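3-polyprenyl-4-hydroxybenzoate decarboxylase and related decarboxylases (Pelotomaculum thermopropionicum, PDB 6H6X) binds prenylated FMN and manganese and, as the UbiD-class enzyme HmfF, can carboxylate 2-furoic acid to 2,5-furandicarboxylic acid. Local coordinates at residues B[7-12]-B[55-60]; B[105-110]-B[278-283]; B[133-138]-B[233-238]. The protein carries 8 engineered substitutions. All coordinates share one frame; numbering follows the deposited sequence.

Contact 1: residues B[7-12]-B[55-60]; sequences EWLAFL and PVVTGL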
loop_
_atom_site.group_PDB
_atom_site.type_symbol
_atom_site.label_atom_id
_atom_site.label_comp_id
_atom_site.label_asym_id
_atom_site.label_seq_id
_atom_site.Cartn_x
_atom_site.Cartn_y
_atom_site.Cartn_z
ATOM N N GLU B 7 12.280 -23.899 -20.406
ATOM C CA GLU B 7 12.884 -24.181 -19.112
ATOM C C GLU B 7 12.382 -23.220 -18.021
ATOM O O GLU B 7 12.049 -23.665 -16.914
ATOM C CB GLU B 7 14.407 -24.253 -19.226
ATOM C CG GLU B 7 14.791 -25.617 -19.834
ATOM C CD GLU B 7 16.114 -25.655 -20.572
ATOM O OE1 GLU B 7 17.111 -25.173 -19.975
ATOM O OE2 GLU B 7 16.151 -26.190 -21.722
ATOM N N TRP B 8 12.231 -21.934 -18.362
ATOM C CA TRP B 8 11.701 -21.001 -17.399
ATOM C C TRP B 8 10.311 -21.411 -16.988
ATOM O O TRP B 8 10.007 -21.376 -15.818
ATOM C CB TRP B 8 11.684 -19.540 -17.923
ATOM C CG TRP B 8 11.164 -18.617 -16.893
ATOM C CD1 TRP B 8 9.915 -18.083 -16.830
ATOM C CD2 TRP B 8 11.838 -18.199 -15.730
ATOM N NE1 TRP B 8 9.791 -17.319 -15.724
ATOM C CE2 TRP B 8 10.954 -17.380 -15.015
ATOM C CE3 TRP B 8 13.131 -18.434 -15.218
ATOM C CZ2 TRP B 8 11.293 -16.785 -13.799
ATOM C CZ3 TRP B 8 13.488 -17.843 -14.027
ATOM C CH2 TRP B 8 12.570 -17.029 -13.316
ATOM N N LEU B 9 9.465 -21.803 -17.936
ATOM C CA LEU B 9 8.124 -22.300 -17.537
ATOM C C LEU B 9 8.163 -23.545 -16.638
ATOM O O LEU B 9 7.305 -23.690 -15.764
ATOM C CB LEU B 9 7.221 -22.556 -18.735
ATOM C CG LEU B 9 6.946 -21.372 -19.623
ATOM C CD1 LEU B 9 6.065 -21.791 -20.773
ATOM C CD2 LEU B 9 6.295 -20.225 -18.852
ATOM N N ALA B 10 9.155 -24.410 -16.834
ATOM C CA ALA B 10 9.351 -25.588 -15.979
ATOM C C ALA B 10 9.704 -25.158 -14.565
ATOM O O ALA B 10 9.077 -25.617 -13.612
ATOM C CB ALA B 10 10.437 -26.514 -16.550
ATOM N N PHE B 11 10.686 -24.272 -14.435
ATOM C CA PHE B 11 11.022 -23.637 -13.144
ATOM C C PHE B 11 9.805 -23.023 -12.438
ATOM O O PHE B 11 9.625 -23.221 -11.237
ATOM C CB PHE B 11 12.090 -22.576 -13.375
ATOM C CG PHE B 11 12.526 -21.840 -12.129
ATOM C CD1 PHE B 11 13.520 -22.362 -11.301
ATOM C CD2 PHE B 11 11.990 -20.589 -11.825
ATOM C CE1 PHE B 11 13.945 -21.678 -10.168
ATOM C CE2 PHE B 11 12.404 -19.900 -10.700
ATOM C CZ PHE B 11 13.379 -20.446 -9.864
ATOM N N LEU B 12 8.949 -22.302 -13.167
ATOM C CA LEU B 12 7.756 -21.712 -12.532
ATOM C C LEU B 12 6.751 -22.791 -12.077
ATOM O O LEU B 12 6.152 -22.666 -11.003
ATOM C CB LEU B 12 7.031 -20.721 -13.466
ATOM C CG LEU B 12 7.683 -19.437 -13.960
ATOM C CD1 LEU B 12 6.762 -18.777 -14.973
ATOM C CD2 LEU B 12 7.927 -18.495 -12.817
ATOM N N PRO B 55 -0.939 -21.957 -27.772
ATOM C CA PRO B 55 -1.211 -21.349 -26.480
ATOM C C PRO B 55 -0.516 -19.990 -26.262
ATOM O O PRO B 55 0.372 -19.640 -27.038
ATOM C CB PRO B 55 -0.685 -22.367 -25.479
ATOM C CG PRO B 55 0.330 -23.111 -26.182
ATOM C CD PRO B 55 0.036 -23.052 -27.648
ATOM N N VAL B 56 -0.983 -19.240 -25.245
ATOM C CA VAL B 56 -0.478 -17.908 -24.917
ATOM C C VAL B 56 -0.034 -17.944 -23.485
ATOM O O VAL B 56 -0.738 -18.487 -22.646
ATOM C CB VAL B 56 -1.528 -16.840 -25.125
ATOM C CG1 VAL B 56 -1.073 -15.496 -24.545
ATOM C CG2 VAL B 56 -1.809 -16.688 -26.613
ATOM N N VAL B 57 1.167 -17.427 -23.192
ATOM C CA VAL B 57 1.621 -17.341 -21.811
ATOM C C VAL B 57 1.767 -15.837 -21.459
ATOM O O VAL B 57 2.101 -14.998 -22.303
ATOM C CB VAL B 57 2.876 -18.194 -21.574
ATOM C CG1 VAL B 57 4.113 -17.605 -22.246
ATOM C CG2 VAL B 57 3.160 -18.389 -20.125
ATOM N N THR B 58 1.432 -15.493 -20.229
ATOM C CA THR B 58 1.613 -14.127 -19.743
ATOM C C THR B 58 2.098 -14.153 -18.293
ATOM O O THR B 58 1.875 -15.124 -17.597
ATOM C CB THR B 58 0.371 -13.255 -19.940
ATOM O OG1 THR B 58 0.697 -11.865 -19.687
ATOM C CG2 THR B 58 -0.759 -13.709 -19.060
ATOM N N GLY B 59 2.843 -13.113 -17.899
ATOM C CA GLY B 59 3.259 -12.927 -16.514
ATOM C C GLY B 59 4.384 -13.882 -16.119
ATOM O O GLY B 59 4.305 -14.514 -15.078
ATOM N N LEU B 60 5.440 -13.943 -16.928
ATOM C CA LEU B 60 6.610 -14.832 -16.675
ATOM C C LEU B 60 7.349 -14.540 -15.416
ATOM O O LEU B 60 7.892 -15.455 -14.773
ATOM C CB LEU B 60 7.628 -14.784 -17.826
ATOM C CG LEU B 60 7.082 -15.202 -19.193
ATOM C CD1 LEU B 60 8.185 -15.150 -20.209
ATOM C CD2 LEU B 60 6.480 -16.587 -19.121
#

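Contact 2: residues B[105-110]-B[278-283]; sequences CIIREN and VTHRRQ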
loop_
_atom_site.group_PDB
_atom_site.type_symbol
_atom_site.label_atom_id
_atom_site.label_comp_id
_atom_site.label_asym_id
_atom_site.label_seq_id
_atom_site.Cartn_x
_atom_site.Cartn_y
_atom_site.Cartn_z
ATOM N N CYS B 105 10.012 -24.904 -38.110
ATOM C CA CYS B 105 9.066 -24.480 -39.150
ATOM C C CYS B 105 9.463 -23.107 -39.692
ATOM O O CYS B 105 9.789 -22.215 -38.926
ATOM C CB CYS B 105 7.641 -24.416 -38.586
ATOM S SG CYS B 105 7.146 -25.853 -37.609
ATOM N N ILE B 106 9.416 -22.935 -41.006
ATOM C CA ILE B 106 9.879 -21.727 -41.679
ATOM C C ILE B 106 8.829 -21.397 -42.736
ATOM O O ILE B 106 8.441 -22.273 -43.510
ATOM C CB ILE B 106 11.257 -21.962 -42.349
ATOM C CG1 ILE B 106 12.313 -22.315 -41.282
ATOM C CG2 ILE B 106 11.676 -20.777 -43.198
ATOM C CD1 ILE B 106 13.679 -22.725 -41.839
ATOM N N ILE B 107 8.362 -20.151 -42.757
ATOM C CA ILE B 107 7.323 -19.712 -43.670
ATOM C C ILE B 107 7.848 -18.480 -44.360
ATOM O O ILE B 107 8.244 -17.501 -43.700
ATOM C CB ILE B 107 5.985 -19.419 -42.928
ATOM C CG1 ILE B 107 5.483 -20.671 -42.189
ATOM C CG2 ILE B 107 4.878 -18.977 -43.889
ATOM C CD1 ILE B 107 5.947 -20.779 -40.757
ATOM N N ARG B 108 7.882 -18.535 -45.690
ATOM C CA ARG B 108 8.337 -17.421 -46.532
ATOM C C ARG B 108 7.299 -16.917 -47.525
ATOM O O ARG B 108 7.525 -15.861 -48.114
ATOM C CB ARG B 108 9.611 -17.801 -47.286
ATOM C CG ARG B 108 10.747 -18.093 -46.330
ATOM C CD ARG B 108 12.014 -18.516 -46.988
ATOM N NE ARG B 108 12.523 -17.446 -47.829
ATOM C CZ ARG B 108 13.784 -17.344 -48.233
ATOM N NH1 ARG B 108 14.703 -18.244 -47.861
ATOM N NH2 ARG B 108 14.125 -16.334 -49.034
ATOM N N GLU B 109 6.176 -17.620 -47.702
ATOM C CA GLU B 109 5.161 -17.199 -48.670
ATOM C C GLU B 109 3.762 -17.294 -48.082
ATOM O O GLU B 109 3.487 -18.169 -47.237
ATOM C CB GLU B 109 5.273 -18.040 -49.953
ATOM C CG GLU B 109 6.554 -17.781 -50.748
ATOM C CD GLU B 109 6.432 -18.017 -52.246
ATOM O OE1 GLU B 109 5.917 -19.083 -52.648
ATOM O OE2 GLU B 109 6.872 -17.132 -53.011
ATOM N N ASN B 110 2.896 -16.379 -48.529
ATOM C CA ASN B 110 1.502 -16.265 -48.043
ATOM C C ASN B 110 1.443 -16.109 -46.511
ATOM O O ASN B 110 0.763 -16.840 -45.781
ATOM C CB ASN B 110 0.639 -17.425 -48.571
ATOM C CG ASN B 110 0.440 -17.353 -50.087
ATOM O OD1 ASN B 110 0.065 -16.303 -50.620
ATOM N ND2 ASN B 110 0.699 -18.458 -50.786
ATOM N N VAL B 278 8.636 -15.803 -41.207
ATOM C CA VAL B 278 8.313 -16.171 -39.880
ATOM C C VAL B 278 8.881 -17.542 -39.679
ATOM O O VAL B 278 8.632 -18.381 -40.481
ATOM C CB VAL B 278 6.779 -16.291 -39.662
ATOM C CG1 VAL B 278 6.468 -16.891 -38.292
ATOM C CG2 VAL B 278 6.100 -14.939 -39.814
ATOM N N THR B 279 9.606 -17.788 -38.582
ATOM C CA THR B 279 10.045 -19.142 -38.225
ATOM C C THR B 279 9.671 -19.402 -36.805
ATOM O O THR B 279 9.611 -18.486 -35.972
ATOM C CB THR B 279 11.594 -19.378 -38.421
ATOM O OG1 THR B 279 12.349 -18.779 -37.361
ATOM C CG2 THR B 279 12.093 -18.770 -39.730
ATOM N N HIS B 280 9.426 -20.656 -36.493
ATOM C CA HIS B 280 9.028 -20.997 -35.165
ATOM C C HIS B 280 9.334 -22.403 -34.820
ATOM O O HIS B 280 9.549 -23.228 -35.694
ATOM C CB HIS B 280 7.536 -20.654 -34.904
ATOM C CG HIS B 280 6.554 -21.378 -35.756
ATOM N ND1 HIS B 280 6.092 -22.646 -35.456
ATOM C CD2 HIS B 280 5.908 -20.994 -36.882
ATOM C CE1 HIS B 280 5.217 -23.016 -36.385
ATOM N NE2 HIS B 280 5.103 -22.035 -37.272
ATOM N N ARG B 281 9.389 -22.669 -33.522
ATOM C CA ARG B 281 9.325 -24.015 -33.040
ATOM C C ARG B 281 8.036 -24.723 -33.489
ATOM O O ARG B 281 6.930 -24.109 -33.683
ATOM C CB ARG B 281 9.313 -24.061 -31.528
ATOM C CG ARG B 281 10.621 -23.755 -30.867
ATOM C CD ARG B 281 10.445 -23.862 -29.398
ATOM N NE ARG B 281 11.631 -23.470 -28.693
ATOM C CZ ARG B 281 12.399 -24.266 -27.928
ATOM N NH1 ARG B 281 12.139 -25.550 -27.741
ATOM N NH2 ARG B 281 13.481 -23.753 -27.330
ATOM N N ARG B 282 8.193 -26.034 -33.596
ATOM C CA ARG B 282 7.080 -26.934 -33.729
ATOM C C ARG B 282 6.247 -26.739 -32.474
ATOM O O ARG B 282 6.761 -26.874 -31.342
ATOM C CB ARG B 282 7.583 -28.391 -33.816
ATOM C CG ARG B 282 6.514 -29.467 -34.043
ATOM C CD ARG B 282 7.124 -30.796 -34.499
ATOM N NE ARG B 282 7.854 -30.643 -35.772
ATOM C CZ ARG B 282 9.188 -30.578 -35.931
ATOM N NH1 ARG B 282 10.049 -30.670 -34.892
ATOM N NH2 ARG B 282 9.673 -30.410 -37.163
ATOM N N GLN B 283 4.976 -26.404 -32.685
ATOM C CA GLN B 283 4.024 -26.191 -31.592
ATOM C C GLN B 283 4.531 -25.106 -30.623
ATOM O O GLN B 283 4.842 -25.373 -29.454
ATOM C CB GLN B 283 3.677 -27.531 -30.895
ATOM C CG GLN B 283 2.935 -28.516 -31.820
ATOM C CD GLN B 283 2.099 -29.561 -31.074
ATOM O OE1 GLN B 283 2.363 -29.878 -29.899
ATOM N NE2 GLN B 283 1.074 -30.098 -31.753
#

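Contact 3: residues B[133-138]-B[233-238]; sequences AAILIA and EVPAGA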
loop_
_atom_site.group_PDB
_atom_site.type_symbol
_atom_site.label_atom_id
_atom_site.label_comp_id
_atom_site.label_asym_id
_atom_site.label_seq_id
_atom_site.Cartn_x
_atom_site.Cartn_y
_atom_site.Cartn_z
ATOM N N ALA B 133 5.630 -8.420 -26.683
ATOM C CA ALA B 133 6.754 -9.072 -26.033
ATOM C C ALA B 133 7.894 -9.496 -26.952
ATOM O O ALA B 133 8.651 -10.410 -26.634
ATOM C CB ALA B 133 6.266 -10.253 -25.234
ATOM N N ALA B 134 8.034 -8.820 -28.062
ATOM C CA ALA B 134 9.022 -9.161 -29.054
ATOM C C ALA B 134 10.237 -8.317 -28.809
ATOM O O ALA B 134 10.127 -7.102 -28.732
ATOM C CB ALA B 134 8.520 -8.883 -30.461
ATOM N N ILE B 135 11.400 -8.964 -28.706
ATOM C CA ILE B 135 12.654 -8.242 -28.786
ATOM C C ILE B 135 12.973 -7.956 -30.252
ATOM O O ILE B 135 12.820 -8.812 -31.104
ATOM C CB ILE B 135 13.808 -8.939 -28.056
ATOM C CG1 ILE B 135 14.217 -10.273 -28.703
ATOM C CG2 ILE B 135 13.449 -9.133 -26.602
ATOM C CD1 ILE B 135 15.478 -10.877 -28.066
ATOM N N LEU B 136 13.371 -6.730 -30.542
ATOM C CA LEU B 136 13.645 -6.270 -31.890
ATOM C C LEU B 136 15.166 -6.128 -32.018
ATOM O O LEU B 136 15.754 -5.293 -31.350
ATOM C CB LEU B 136 12.987 -4.926 -32.144
ATOM C CG LEU B 136 12.971 -4.458 -33.605
ATOM C CD1 LEU B 136 11.798 -3.513 -33.827
ATOM C CD2 LEU B 136 14.274 -3.816 -34.026
ATOM N N ILE B 137 15.782 -6.965 -32.854
ATOM C CA ILE B 137 17.216 -6.983 -33.062
ATOM C C ILE B 137 17.493 -6.287 -34.403
ATOM O O ILE B 137 16.893 -6.615 -35.411
ATOM C CB ILE B 137 17.728 -8.427 -33.063
ATOM C CG1 ILE B 137 17.413 -9.077 -31.747
ATOM C CG2 ILE B 137 19.233 -8.496 -33.303
ATOM C CD1 ILE B 137 17.213 -10.570 -31.852
ATOM N N ALA B 138 18.392 -5.319 -34.390
ATOM C CA ALA B 138 18.820 -4.634 -35.618
ATOM C C ALA B 138 20.304 -4.220 -35.567
ATOM O O ALA B 138 20.939 -4.190 -34.486
ATOM C CB ALA B 138 17.942 -3.433 -35.856
ATOM N N GLU B 233 20.892 -11.737 -36.514
ATOM C CA GLU B 233 21.008 -12.921 -35.675
ATOM C C GLU B 233 19.865 -12.925 -34.637
ATOM O O GLU B 233 19.445 -11.847 -34.172
ATOM C CB GLU B 233 22.375 -12.912 -34.960
ATOM C CG GLU B 233 23.594 -12.862 -35.893
ATOM C CD GLU B 233 23.850 -11.475 -36.500
ATOM O OE1 GLU B 233 23.850 -10.436 -35.760
ATOM O OE2 GLU B 233 24.009 -11.396 -37.734
ATOM N N VAL B 234 19.337 -14.113 -34.316
ATOM C CA VAL B 234 18.210 -14.254 -33.369
ATOM C C VAL B 234 18.491 -15.400 -32.417
ATOM O O VAL B 234 19.248 -16.264 -32.770
ATOM C CB VAL B 234 16.858 -14.500 -34.053
ATOM C CG1 VAL B 234 16.458 -13.303 -34.911
ATOM C CG2 VAL B 234 16.851 -15.775 -34.874
ATOM N N PRO B 235 17.916 -15.385 -31.197
ATOM C CA PRO B 235 18.151 -16.509 -30.263
ATOM C C PRO B 235 17.634 -17.838 -30.816
ATOM O O PRO B 235 16.512 -17.923 -31.276
ATOM C CB PRO B 235 17.399 -16.094 -29.014
ATOM C CG PRO B 235 17.332 -14.618 -29.093
ATOM C CD PRO B 235 17.148 -14.304 -30.553
ATOM N N ALA B 236 18.516 -18.825 -30.855
ATOM C CA ALA B 236 18.238 -20.156 -31.450
ATOM C C ALA B 236 17.063 -20.831 -30.787
ATOM O O ALA B 236 16.266 -21.518 -31.448
ATOM C CB ALA B 236 19.476 -21.069 -31.324
ATOM N N GLY B 237 16.978 -20.665 -29.470
ATOM C CA GLY B 237 15.917 -21.248 -28.677
ATOM C C GLY B 237 14.602 -20.460 -28.582
ATOM O O GLY B 237 13.753 -20.866 -27.847
ATOM N N ALA B 238 14.429 -19.359 -29.308
ATOM C CA ALA B 238 13.190 -18.574 -29.231
ATOM C C ALA B 238 11.992 -19.425 -29.688
ATOM O O ALA B 238 12.185 -20.421 -30.310
ATOM C CB ALA B 238 13.285 -17.307 -30.078
#

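Contact 1: residues B[7-12]-B[55-60]
The carbonyl oxygen of L60 is met by two residues of the helix: NE1 of W8 gives it a hydrogen bond of 2.8 Å, and both methyls of L12 close in beside it, CD1 at 3.5 Å from L60 O and CD2 nearly as near. The N-H points well at its acceptor, with an angle of 161° at the hydrogen. The oxygen lies in the indole plane, off the nitrogen edge, whereas the donor sits well above the carbonyl plane rather than on a lone pair. W8 reaches it because CG is trans to its backbone N (chi1 -179°), which sends the indole out from the helix toward the loop. The bond and the ring's neighbours limit its rotation: F11, three residues further along the same helix, lays CD2 over the rim of one face, and H193 meets the ring at a steep angle.

These are the first helix, 5-14, and strand 56-58 of the N-terminal UbiD domain, with L60 just past the end of the strand. Beside the polar bond, L9 makes aliphatic contacts. Its CD2 meets two side chains, 3.7 Å from CD2 of L60 and 3.8 Å from CG2 of V57, while L9 and V57 run past each other in opposite senses. Separately, CB of L60 packs on the indole, 3.9 Å from NE1 of W8, alongside the pyrrole end. The backbone nitrogens of G59 and L60 are held in turn by the two carboxylate oxygens of E295, which fixes the loop that presents the L60 carbonyl to the tryptophan.

Contact 2: residues B[105-110]-B[278-283]
Main-chain hydrogen bonds come first: they pair strand 105-107 antiparallel with the end of the long strand 264-280, in the antiparallel sheet of the Rift-related domain. C105 pairs with H280 through both its N-H and its C=O: C105 N to H280 O is 3.0 Å and H280 N to C105 O is 2.9 Å. Two residues on, I107 N reaches V278 O at 2.9 Å, and V278 N returns to I107 O at 3.0 Å. Between these pairs I106 faces T279 in a non-hydrogen-bonded position, where the CA atoms approach to 4.3 Å and CA of T279 makes a CH...O contact with C105 O.

The side chains split between the two faces. On one, CG1 of I106 lies 3.9 Å from CG2 of T279, the two side chains side by side and pointing the same way; the T279 hydroxyl bonds instead to V102 O. On the other, the H280 imidazole leans back across the pair, its CG placed between its own N and carbonyl carbon (chi1 62°). CB of C105 rests over one ring face in a CH-pi contact, 3.8 Å from the centroid, while SG comes in obliquely. CD1 of I107 touches the ring at NE2, and M116 of helix 113-116 packs against I107 and H280.

Four backbone bonds thus set the register, and the side chains add mostly nonpolar contact, so the pairing seems to depend little on charge.

Contact 3: residues B[133-138]-B[233-238]
In the Rift-related, FMN-binding domain, strand 130-139 of the large antiparallel sheet faces the short strand 233-235, which belongs to a separate three-stranded sheet. The two segments run nearly antiparallel, at 153°, but their axes stay 7.9 Å apart and no hydrogen bond joins them; side chains of both strands meet in the gap, I137 doing most of the touching. Its CG1 branch lies beside its own backbone N (chi1 -60°), and CD1 ends against the opposite backbone, 3.5 Å from E233 O. The other branch, CG2, comes equally close, so both methyls of the isoleucine rest against the same side of that oxygen. CD1 also lies 4.0 Å from CD of P235 and 4.2 Å from CG1 of V234. Two residues earlier, on the same face, I135 reaches CG of P235 with its CD1 at 4.3 Å. The proline begins a type I turn, P235 to A238, with A238 N bonded to P235 O.

The carboxylate of E233 turns to its own charged partners, forming salt bridges with R146, R139 and K226. I135 fits further among V196 and L197 of helix 194-199 and against I150, a prenylated-FMN-binding residue, which places it one shell behind the cofactor; the I135 side chain is about 8 Å from the bound cofactor. Strands 146-157 and 184-190 flank strand 130-139 in its sheet, while V234 pairs with V225 of strand 223-226.

From the N terminus, contact 1 is the first loop to close: helix 5-14 is brought onto the end of strand 56-58 within the N-terminal domain, before the other two open. Contact 2 then opens at 105-110 and closes only at 278-283, laying strand 105-107 on the end of strand 264-280 and spanning much of the Rift-related domain. Contact 3 is nested inside that span and joins the large sheet to the three-stranded one. Contacts 2 and 3 meet directly, since NH2 of R281 lies 2.9 Å from O of G237, probably a hydrogen bond. Contact 1 stays apart: its centre is about 22 Å from that of contact 2 and about 17 Å from that of contact 3.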